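Local coordinates for protein histidine kinase (Methanosarcina mazei, PDB 3LI9) that probably transfers phosphate from ATP to a protein histidine in signal transduction, and is represented here by its extracellular Cache sensor domain, at residues A[65-70]-A[107-112]; A[190-195]-A[262-267]; A[198-203]-A[211-216]. One frame throughout, in Å; residues are numbered along the deposited sequence.

Contact 1 of 3, residues A[65-70]-A[107-112]; sequences ILNENP and CNKING
Leu66, on the last turn of helix 55-67, meets the end of strand 105-108 chiefly through one methyl: CD2 lies 3.8 Å from Cys107 O. The same methyl touches the thiol of that residue, with Leu66 CD2 3.9 Å from Cys107 SG, and also approaches the backbone at Asn108. With CG of Leu66 opposite its backbone N (chi1 173°), the isobutyl group is carried out from the helix to the strand. Lys109 supplies the other half: its chain, bent at chi3, crosses the leucine at a slant, with Lys109 CE 4.1 Å from Leu66 CG. Beyond this apolar part, the ammonium group is held by water 1, which accepts from Lys109 NZ at 2.9 Å. The same water bonds to Leu66 O at 2.8 Å, linking the residue just after the strand to the backbone of the helix. Asn67 OD1 stands 4.0 Å from Lys109 NZ, a looser polar approach.

In the second shell, Asn69 folds back on the helical residues: its N bonds to Leu66 O, while its ND2 donates to Ile65 O at 2.9 Å, with the acceptor close to the amide plane. On the other segment, a type I turn from Lys109 to Gly112 follows the strand. Leu66 also packs on Val75 of strand 74-79, which pairs with strand 105-108. Such burial of a helix's apolar side against an antiparallel sheet is characteristic of the PDC fold of Cache sensor domains.

Contact 2 of 3, residues A[190-195]-A[262-267]; sequences YAFMVS and SFVLVV
Five consecutive residue pairs, from Tyr190 with Val266 to Val194 with Ser262, join two neighbouring strands of the four-stranded antiparallel sheet of a PDC (Cache) subdomain; strand 190-194 is its edge within the chain. The strand segments run at 156° to each other and their axes approach to 4.7 Å.

Backbone hydrogen bonds come first. Tyr190, Phe192 and Val194 each exchange two with Val266, Val264 and Ser262, the hydrogen-bonded pairs of the register. Val266 N to Tyr190 O, at 2.8 Å, is almost straight at the hydrogen. Between these pairs lie the non-hydrogen-bonded ones, where CA-H...O contacts fill in: Ala191 CA comes 3.1 Å from Val264 O.

CH-pi contacts appear on the face bearing Tyr190, Phe192, Val264 and Val266. Chi1 of 60° in Tyr190 and 57° in Phe192 sets each ring between its own backbone N and carbonyl carbon, folded over toward the partner strand. Val266 CB then lies over one face of the Tyr190 ring, 3.9 Å from its centroid, and Val264 CB does the same for Phe192. Val266 CG2 extends diagonally to Phe192 CE2 at 3.6 Å, so one valine serves both rings. Beyond the sheet, Phe192 meets the ring of Phe200, while Val194 and Ser262 pack on Ile230 of helix 221-231.

Apolar and Met-aromatic contacts occupy the other face, which helix 13-48 covers. Ala191 CB presses on the far end of the Phe263 ring, 3.4 Å from Phe263 CZ. At the edge of that ring, near its plane, the selenium SE of Met193 (selenomethionine in this crystal) sits 5.3 Å from the Phe263 centroid.

Contact 3 of 3, residues A[198-203]-A[211-216]; sequences GIFLSH and GEKSLS
The long connection between strand 190-194 and helix 221-231 doubles back on itself here, bringing Ile199 and Ser214 together in a single backbone bridge. Three hydrogen bonds tie the two limbs: Gly211 N to Phe200 O at 2.8 Å, Phe200 N to Lys213 O at 3.1 Å, and Leu215 N to Gly198 O, the last arriving from above the carbonyl plane. Lys213 O also faces the edge of the Phe200 ring, lying 3.3 Å from Phe200 CD2, so one oxygen meets both the amide and the ring of the same residue. The far end of that ring touches Leu215, with Phe200 CZ 3.9 Å from Leu215 CD2, where the two side chains cross at about a right angle. Ile199 spans the opposing limb, CG2 against Gly211 CA and CD1 3.6 Å from Ser214 CB.

Chi1 of 173° swings the Ser214 hydroxyl beside its own carbonyl carbon, where OG accepts from Ser216 N at 3.0 Å and from Ser216 OG, and bonds to Thr197 O. A CB on Gly198 would collide with Ser214 OG, which lies against the glycine carbonyl. Replacing Ser214 by alanine removes the hydroxyl, which is likely to leave Ser216 N, Ser216 OG and Thr197 O without their shared partner and the turn less firmly fixed. Next along the chain, Leu215 packs on Ile223, Ala227 and Ile230 of helix 221-231. The hydroxyl-to-amide closure two residues on is an ST turn, here leading into a short 3-10 segment.

In the fold
From the N terminus, helix 13-48 comes first, and contact 1 then closes the earliest of the three loops, joining the end of helix 55-67 to the sheet that contains strands 74-79 and 105-108. That loop is complete before contact 2 opens, and the two sites lie on opposite sides of the chain's centre, their own centres 29 Å apart. Contact 2 closes a longer loop, 190-195 to 262-267, within the four-stranded sheet. Contact 3 is nested inside it as a short closure within the connecting loop. Contacts 2 and 3 touch directly: Met193 O lies 2.8 Å from Leu201 N, probably a hydrogen bond, so the folded loop is laid along the edge strand.

Contact 1 of 3, residues A[65-70]-A[107-112]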
loop_
_atom_site.group_PDB
_atom_site.type_symbol
_atom_site.label_atom_id
_atom_site.label_comp_id
_atom_site.label_asym_id
_atom_site.label_seq_id
_atom_site.Cartn_x
_atom_site.Cartn_y
_atom_site.Cartn_z
ATOM N N ILE A 65 11.876 14.454 -3.857
ATOM C CA ILE A 65 11.573 13.321 -2.980
ATOM C C ILE A 65 11.402 12.069 -3.872
ATOM O O ILE A 65 11.818 10.975 -3.504
ATOM C CB ILE A 65 10.262 13.636 -2.208
ATOM C CG1 ILE A 65 10.542 14.726 -1.164
ATOM C CG2 ILE A 65 9.723 12.329 -1.484
ATOM C CD1 ILE A 65 9.280 15.211 -0.449
ATOM N N LEU A 66 10.773 12.168 -5.044
ATOM C CA LEU A 66 10.641 10.997 -5.919
ATOM C C LEU A 66 12.022 10.481 -6.359
ATOM O O LEU A 66 12.307 9.304 -6.241
ATOM C CB LEU A 66 9.779 11.373 -7.142
ATOM C CG LEU A 66 9.726 10.257 -8.196
ATOM C CD1 LEU A 66 8.909 9.098 -7.552
ATOM C CD2 LEU A 66 8.975 10.805 -9.394
ATOM N N ASN A 67 12.856 11.408 -6.776
ATOM C CA ASN A 67 14.212 11.051 -7.303
ATOM C C ASN A 67 15.094 10.449 -6.244
ATOM O O ASN A 67 15.969 9.583 -6.615
ATOM C CB ASN A 67 14.855 12.245 -8.019
ATOM C CG ASN A 67 14.237 12.427 -9.431
ATOM O OD1 ASN A 67 13.828 11.416 -10.108
ATOM N ND2 ASN A 67 14.200 13.656 -9.897
ATOM N N GLU A 68 14.932 10.831 -4.979
ATOM C CA GLU A 68 15.788 10.329 -3.906
ATOM C C GLU A 68 15.233 9.026 -3.289
ATOM O O GLU A 68 15.825 8.494 -2.362
ATOM C CB GLU A 68 15.866 11.386 -2.778
ATOM C CG GLU A 68 16.641 12.696 -3.180
ATOM C CD GLU A 68 18.095 12.505 -3.459
ATOM O OE1 GLU A 68 18.675 11.434 -3.147
ATOM O OE2 GLU A 68 18.680 13.421 -4.032
ATOM N N ASN A 69 14.082 8.545 -3.806
ATOM C CA ASN A 69 13.453 7.360 -3.233
ATOM C C ASN A 69 13.033 6.425 -4.361
ATOM O O ASN A 69 11.898 6.420 -4.805
ATOM C CB ASN A 69 12.182 7.791 -2.454
ATOM C CG ASN A 69 12.531 8.381 -1.098
ATOM O OD1 ASN A 69 12.893 7.664 -0.166
ATOM N ND2 ASN A 69 12.446 9.713 -0.971
ATOM N N PRO A 70 13.963 5.573 -4.838
ATOM C CA PRO A 70 13.701 4.720 -5.993
ATOM C C PRO A 70 12.595 3.693 -5.733
ATOM O O PRO A 70 12.118 3.092 -6.710
ATOM C CB PRO A 70 15.040 3.995 -6.265
ATOM C CG PRO A 70 16.033 4.546 -5.291
ATOM C CD PRO A 70 15.300 5.459 -4.258
ATOM N N CYS A 107 3.693 13.993 -9.548
ATOM C CA CYS A 107 5.046 13.863 -10.113
ATOM C C CYS A 107 5.350 12.367 -10.121
ATOM O O CYS A 107 5.336 11.738 -9.074
ATOM C CB CYS A 107 6.007 14.657 -9.239
ATOM S SG CYS A 107 7.699 14.446 -9.879
ATOM N N ASN A 108 5.551 11.805 -11.309
ATOM C CA ASN A 108 5.672 10.330 -11.416
ATOM C C ASN A 108 6.579 9.864 -12.509
ATOM O O ASN A 108 6.884 10.606 -13.434
ATOM C CB ASN A 108 4.266 9.712 -11.609
ATOM C CG ASN A 108 3.689 10.037 -12.981
ATOM O OD1 ASN A 108 3.018 11.114 -13.210
ATOM N ND2 ASN A 108 3.989 9.200 -13.916
ATOM N N LYS A 109 6.981 8.617 -12.403
ATOM C CA LYS A 109 7.660 7.948 -13.518
ATOM C C LYS A 109 6.944 6.693 -14.014
ATOM O O LYS A 109 7.609 5.725 -14.489
ATOM C CB LYS A 109 9.131 7.696 -13.119
ATOM C CG LYS A 109 9.289 6.929 -11.918
ATOM C CD LYS A 109 10.820 6.729 -11.547
ATOM C CE LYS A 109 11.496 7.985 -11.108
ATOM N NZ LYS A 109 12.787 7.550 -10.402
ATOM N N ILE A 110 5.620 6.710 -13.985
ATOM C CA ILE A 110 4.766 5.576 -14.372
ATOM C C ILE A 110 5.071 5.136 -15.775
ATOM O O ILE A 110 5.182 3.938 -16.021
ATOM C CB ILE A 110 3.257 5.977 -14.343
ATOM C CG1 ILE A 110 2.724 6.300 -12.936
ATOM C CG2 ILE A 110 2.294 4.849 -14.973
ATOM C CD1 ILE A 110 2.655 5.088 -12.016
ATOM N N ASN A 111 5.250 6.077 -16.692
ATOM C CA ASN A 111 5.405 5.734 -18.090
ATOM C C ASN A 111 6.875 5.720 -18.442
ATOM O O ASN A 111 7.219 5.544 -19.632
ATOM C CB ASN A 111 4.663 6.757 -18.998
ATOM C CG ASN A 111 3.138 6.661 -18.883
ATOM O OD1 ASN A 111 2.522 6.671 -17.794
ATOM N ND2 ASN A 111 2.501 6.587 -20.030
ATOM N N GLY A 112 7.742 5.895 -17.443
ATOM C CA GLY A 112 9.200 5.848 -17.595
ATOM C C GLY A 112 9.966 7.107 -17.187
ATOM O O GLY A 112 10.668 7.146 -16.174
HETATM O O HOH W 1 11.793 7.011 -7.727
#

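Contact 2 of 3, residues A[190-195]-A[262-267]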
loop_
_atom_site.group_PDB
_atom_site.type_symbol
_atom_site.label_atom_id
_atom_site.label_comp_id
_atom_site.label_asym_id
_atom_site.label_seq_id
_atom_site.Cartn_x
_atom_site.Cartn_y
_atom_site.Cartn_z
ATOM N N TYR A 190 5.903 -22.598 1.545
ATOM C CA TYR A 190 6.156 -21.349 0.774
ATOM C C TYR A 190 5.400 -20.241 1.492
ATOM O O TYR A 190 4.863 -20.443 2.586
ATOM C CB TYR A 190 5.638 -21.508 -0.650
ATOM C CG TYR A 190 4.134 -21.794 -0.771
ATOM C CD1 TYR A 190 3.202 -20.772 -1.007
ATOM C CD2 TYR A 190 3.618 -23.141 -0.692
ATOM C CE1 TYR A 190 1.840 -21.029 -1.142
ATOM C CE2 TYR A 190 2.234 -23.391 -0.812
ATOM C CZ TYR A 190 1.375 -22.339 -1.044
ATOM O OH TYR A 190 0.038 -22.573 -1.170
ATOM N N ALA A 191 5.393 -19.036 0.893
ATOM C CA ALA A 191 4.868 -17.888 1.638
ATOM C C ALA A 191 4.249 -16.977 0.605
ATOM O O ALA A 191 4.628 -17.012 -0.589
ATOM C CB ALA A 191 6.051 -17.122 2.260
ATOM N N PHE A 192 3.310 -16.155 1.044
ATOM C CA PHE A 192 2.809 -15.050 0.161
ATOM C C PHE A 192 2.260 -13.915 1.053
ATOM O O PHE A 192 2.063 -14.099 2.232
ATOM C CB PHE A 192 1.695 -15.545 -0.814
ATOM C CG PHE A 192 0.518 -16.157 -0.134
ATOM C CD1 PHE A 192 -0.551 -15.370 0.346
ATOM C CD2 PHE A 192 0.446 -17.520 -0.022
ATOM C CE1 PHE A 192 -1.704 -16.000 0.997
ATOM C CE2 PHE A 192 -0.681 -18.121 0.596
ATOM C CZ PHE A 192 -1.716 -17.382 1.094
HETATM N N MSE A 193 2.065 -12.730 0.498
HETATM C CA MSE A 193 1.521 -11.627 1.280
HETATM C C MSE A 193 0.148 -11.306 0.746
HETATM O O MSE A 193 -0.103 -11.468 -0.458
HETATM C CB MSE A 193 2.403 -10.354 1.147
HETATM C CG MSE A 193 3.617 -10.502 1.889
HETATM SE SE MSE A 193 3.378 -9.387 3.565
HETATM C CE MSE A 193 3.828 -7.963 2.487
ATOM N N VAL A 194 -0.742 -10.842 1.623
ATOM C CA VAL A 194 -2.057 -10.348 1.201
ATOM C C VAL A 194 -2.332 -8.962 1.753
ATOM O O VAL A 194 -1.721 -8.563 2.772
ATOM C CB VAL A 194 -3.249 -11.307 1.571
ATOM C CG1 VAL A 194 -3.021 -12.725 0.899
ATOM C CG2 VAL A 194 -3.363 -11.479 3.085
ATOM N N SER A 195 -3.269 -8.273 1.132
ATOM C CA SER A 195 -3.675 -6.974 1.655
ATOM C C SER A 195 -4.698 -7.181 2.843
ATOM O O SER A 195 -5.049 -8.327 3.195
ATOM C CB SER A 195 -4.348 -6.166 0.548
ATOM O OG SER A 195 -5.611 -6.773 0.266
ATOM N N SER A 262 -1.113 -8.856 5.640
ATOM C CA SER A 262 -0.752 -10.033 6.370
ATOM C C SER A 262 0.323 -10.816 5.637
ATOM O O SER A 262 0.194 -10.921 4.390
ATOM C CB SER A 262 -2.013 -10.952 6.626
ATOM O OG SER A 262 -1.668 -12.022 7.530
ATOM N N PHE A 263 1.274 -11.409 6.372
ATOM C CA PHE A 263 2.231 -12.296 5.758
ATOM C C PHE A 263 1.779 -13.733 6.096
ATOM O O PHE A 263 1.482 -14.022 7.259
ATOM C CB PHE A 263 3.674 -12.035 6.341
ATOM C CG PHE A 263 4.696 -12.999 5.764
ATOM C CD1 PHE A 263 5.359 -12.694 4.587
ATOM C CD2 PHE A 263 4.937 -14.218 6.404
ATOM C CE1 PHE A 263 6.307 -13.611 4.056
ATOM C CE2 PHE A 263 5.902 -15.136 5.867
ATOM C CZ PHE A 263 6.569 -14.796 4.712
ATOM N N VAL A 264 1.719 -14.591 5.070
ATOM C CA VAL A 264 1.175 -15.949 5.247
ATOM C C VAL A 264 2.231 -16.981 4.889
ATOM O O VAL A 264 2.878 -16.932 3.817
ATOM C CB VAL A 264 -0.090 -16.154 4.368
ATOM C CG1 VAL A 264 -0.721 -17.531 4.667
ATOM C CG2 VAL A 264 -1.090 -15.073 4.607
ATOM N N LEU A 265 2.459 -17.924 5.787
ATOM C CA LEU A 265 3.333 -19.037 5.484
ATOM C C LEU A 265 2.454 -20.285 5.354
ATOM O O LEU A 265 1.558 -20.514 6.218
ATOM C CB LEU A 265 4.268 -19.349 6.667
ATOM C CG LEU A 265 5.619 -18.763 6.863
ATOM C CD1 LEU A 265 6.252 -19.415 8.130
ATOM C CD2 LEU A 265 6.503 -18.884 5.628
ATOM N N VAL A 266 2.693 -21.064 4.303
ATOM C CA VAL A 266 1.856 -22.252 4.069
ATOM C C VAL A 266 2.795 -23.468 4.223
ATOM O O VAL A 266 3.805 -23.567 3.541
ATOM C CB VAL A 266 1.222 -22.255 2.663
ATOM C CG1 VAL A 266 0.466 -23.560 2.384
ATOM C CG2 VAL A 266 0.266 -21.057 2.479
ATOM N N VAL A 267 2.491 -24.327 5.199
ATOM C CA VAL A 267 3.402 -25.390 5.571
ATOM C C VAL A 267 2.608 -26.715 5.601
ATOM O O VAL A 267 1.592 -26.797 6.298
ATOM C CB VAL A 267 3.861 -25.223 7.019
ATOM C CG1 VAL A 267 4.871 -26.269 7.328
ATOM C CG2 VAL A 267 4.514 -23.852 7.283
#

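Contact 3 of 3, residues A[198-203]-A[211-216]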
loop_
_atom_site.group_PDB
_atom_site.type_symbol
_atom_site.label_atom_id
_atom_site.label_comp_id
_atom_site.label_asym_id
_atom_site.label_seq_id
_atom_site.Cartn_x
_atom_site.Cartn_y
_atom_site.Cartn_z
ATOM N N GLY A 198 -7.451 -9.245 1.939
ATOM C CA GLY A 198 -7.124 -10.593 1.568
ATOM C C GLY A 198 -6.687 -10.737 0.116
ATOM O O GLY A 198 -6.492 -11.879 -0.318
ATOM N N ILE A 199 -6.455 -9.623 -0.584
ATOM C CA ILE A 199 -6.002 -9.744 -1.997
ATOM C C ILE A 199 -4.528 -10.144 -2.080
ATOM O O ILE A 199 -3.663 -9.567 -1.371
ATOM C CB ILE A 199 -6.106 -8.383 -2.681
ATOM C CG1 ILE A 199 -7.564 -7.882 -2.669
ATOM C CG2 ILE A 199 -5.603 -8.478 -4.126
ATOM C CD1 ILE A 199 -8.505 -8.768 -3.573
ATOM N N PHE A 200 -4.212 -11.113 -2.944
ATOM C CA PHE A 200 -2.823 -11.514 -3.073
ATOM C C PHE A 200 -1.951 -10.398 -3.524
ATOM O O PHE A 200 -2.222 -9.761 -4.545
ATOM C CB PHE A 200 -2.654 -12.728 -4.080
ATOM C CG PHE A 200 -3.201 -14.032 -3.522
ATOM C CD1 PHE A 200 -2.359 -14.899 -2.850
ATOM C CD2 PHE A 200 -4.532 -14.363 -3.738
ATOM C CE1 PHE A 200 -2.808 -16.138 -2.274
ATOM C CE2 PHE A 200 -5.034 -15.603 -3.166
ATOM C CZ PHE A 200 -4.183 -16.452 -2.440
ATOM N N LEU A 201 -0.835 -10.217 -2.808
ATOM C CA LEU A 201 0.174 -9.261 -3.296
ATOM C C LEU A 201 1.337 -10.047 -3.988
ATOM O O LEU A 201 2.264 -9.434 -4.557
ATOM C CB LEU A 201 0.827 -8.511 -2.132
ATOM C CG LEU A 201 -0.312 -7.757 -1.361
ATOM C CD1 LEU A 201 0.264 -6.919 -0.281
ATOM C CD2 LEU A 201 -1.253 -6.967 -2.271
ATOM N N SER A 202 1.341 -11.387 -3.804
ATOM C CA SER A 202 2.414 -12.239 -4.371
ATOM C C SER A 202 1.837 -13.645 -4.451
ATOM O O SER A 202 0.851 -13.958 -3.762
ATOM C CB SER A 202 3.656 -12.317 -3.460
ATOM O OG SER A 202 3.380 -12.879 -2.178
ATOM N N HIS A 203 2.452 -14.495 -5.265
ATOM C CA HIS A 203 2.166 -15.964 -5.179
ATOM C C HIS A 203 3.246 -16.651 -5.984
ATOM O O HIS A 203 3.609 -16.147 -7.034
ATOM C CB HIS A 203 0.796 -16.298 -5.743
ATOM C CG HIS A 203 0.361 -17.704 -5.401
ATOM N ND1 HIS A 203 0.728 -18.804 -6.170
ATOM C CD2 HIS A 203 -0.367 -18.188 -4.367
ATOM C CE1 HIS A 203 0.222 -19.900 -5.629
ATOM N NE2 HIS A 203 -0.461 -19.555 -4.542
ATOM N N GLY A 211 -3.138 -9.203 -7.142
ATOM C CA GLY A 211 -4.040 -8.076 -7.310
ATOM C C GLY A 211 -5.404 -8.393 -7.838
ATOM O O GLY A 211 -6.173 -7.461 -8.109
ATOM N N GLU A 212 -5.732 -9.694 -7.950
ATOM C CA GLU A 212 -6.949 -10.140 -8.639
ATOM C C GLU A 212 -7.824 -11.006 -7.770
ATOM O O GLU A 212 -9.036 -10.791 -7.721
ATOM C CB GLU A 212 -6.646 -10.812 -9.986
ATOM C CG GLU A 212 -5.970 -9.881 -11.027
ATOM C CD GLU A 212 -6.879 -8.679 -11.435
ATOM O OE1 GLU A 212 -8.076 -8.684 -11.111
ATOM O OE2 GLU A 212 -6.386 -7.702 -12.056
ATOM N N LYS A 213 -7.244 -11.919 -7.031
ATOM C CA LYS A 213 -8.046 -12.840 -6.258
ATOM C C LYS A 213 -7.832 -12.523 -4.782
ATOM O O LYS A 213 -6.756 -12.063 -4.423
ATOM C CB LYS A 213 -7.552 -14.255 -6.507
ATOM C CG LYS A 213 -8.394 -15.310 -5.701
ATOM C CD LYS A 213 -8.174 -16.724 -6.266
ATOM C CE LYS A 213 -8.394 -16.789 -7.797
ATOM N NZ LYS A 213 -9.825 -17.067 -8.109
ATOM N N SER A 214 -8.831 -12.763 -3.945
ATOM C CA SER A 214 -8.690 -12.649 -2.518
ATOM C C SER A 214 -8.893 -13.998 -1.810
ATOM O O SER A 214 -9.541 -14.919 -2.348
ATOM C CB SER A 214 -9.809 -11.712 -2.001
ATOM O OG SER A 214 -9.774 -11.717 -0.583
ATOM N N LEU A 215 -8.285 -14.148 -0.643
ATOM C CA LEU A 215 -8.548 -15.303 0.206
ATOM C C LEU A 215 -10.033 -15.484 0.383
ATOM O O LEU A 215 -10.507 -16.627 0.475
ATOM C CB LEU A 215 -7.905 -15.137 1.595
ATOM C CG LEU A 215 -6.389 -15.204 1.543
ATOM C CD1 LEU A 215 -5.787 -14.919 2.943
ATOM C CD2 LEU A 215 -5.907 -16.512 1.083
ATOM N N SER A 216 -10.782 -14.394 0.459
ATOM C CA SER A 216 -12.203 -14.583 0.756
ATOM C C SER A 216 -12.927 -15.256 -0.428
ATOM O O SER A 216 -14.074 -15.643 -0.285
ATOM C CB SER A 216 -12.887 -13.251 1.176
ATOM O OG SER A 216 -12.840 -12.342 0.120
#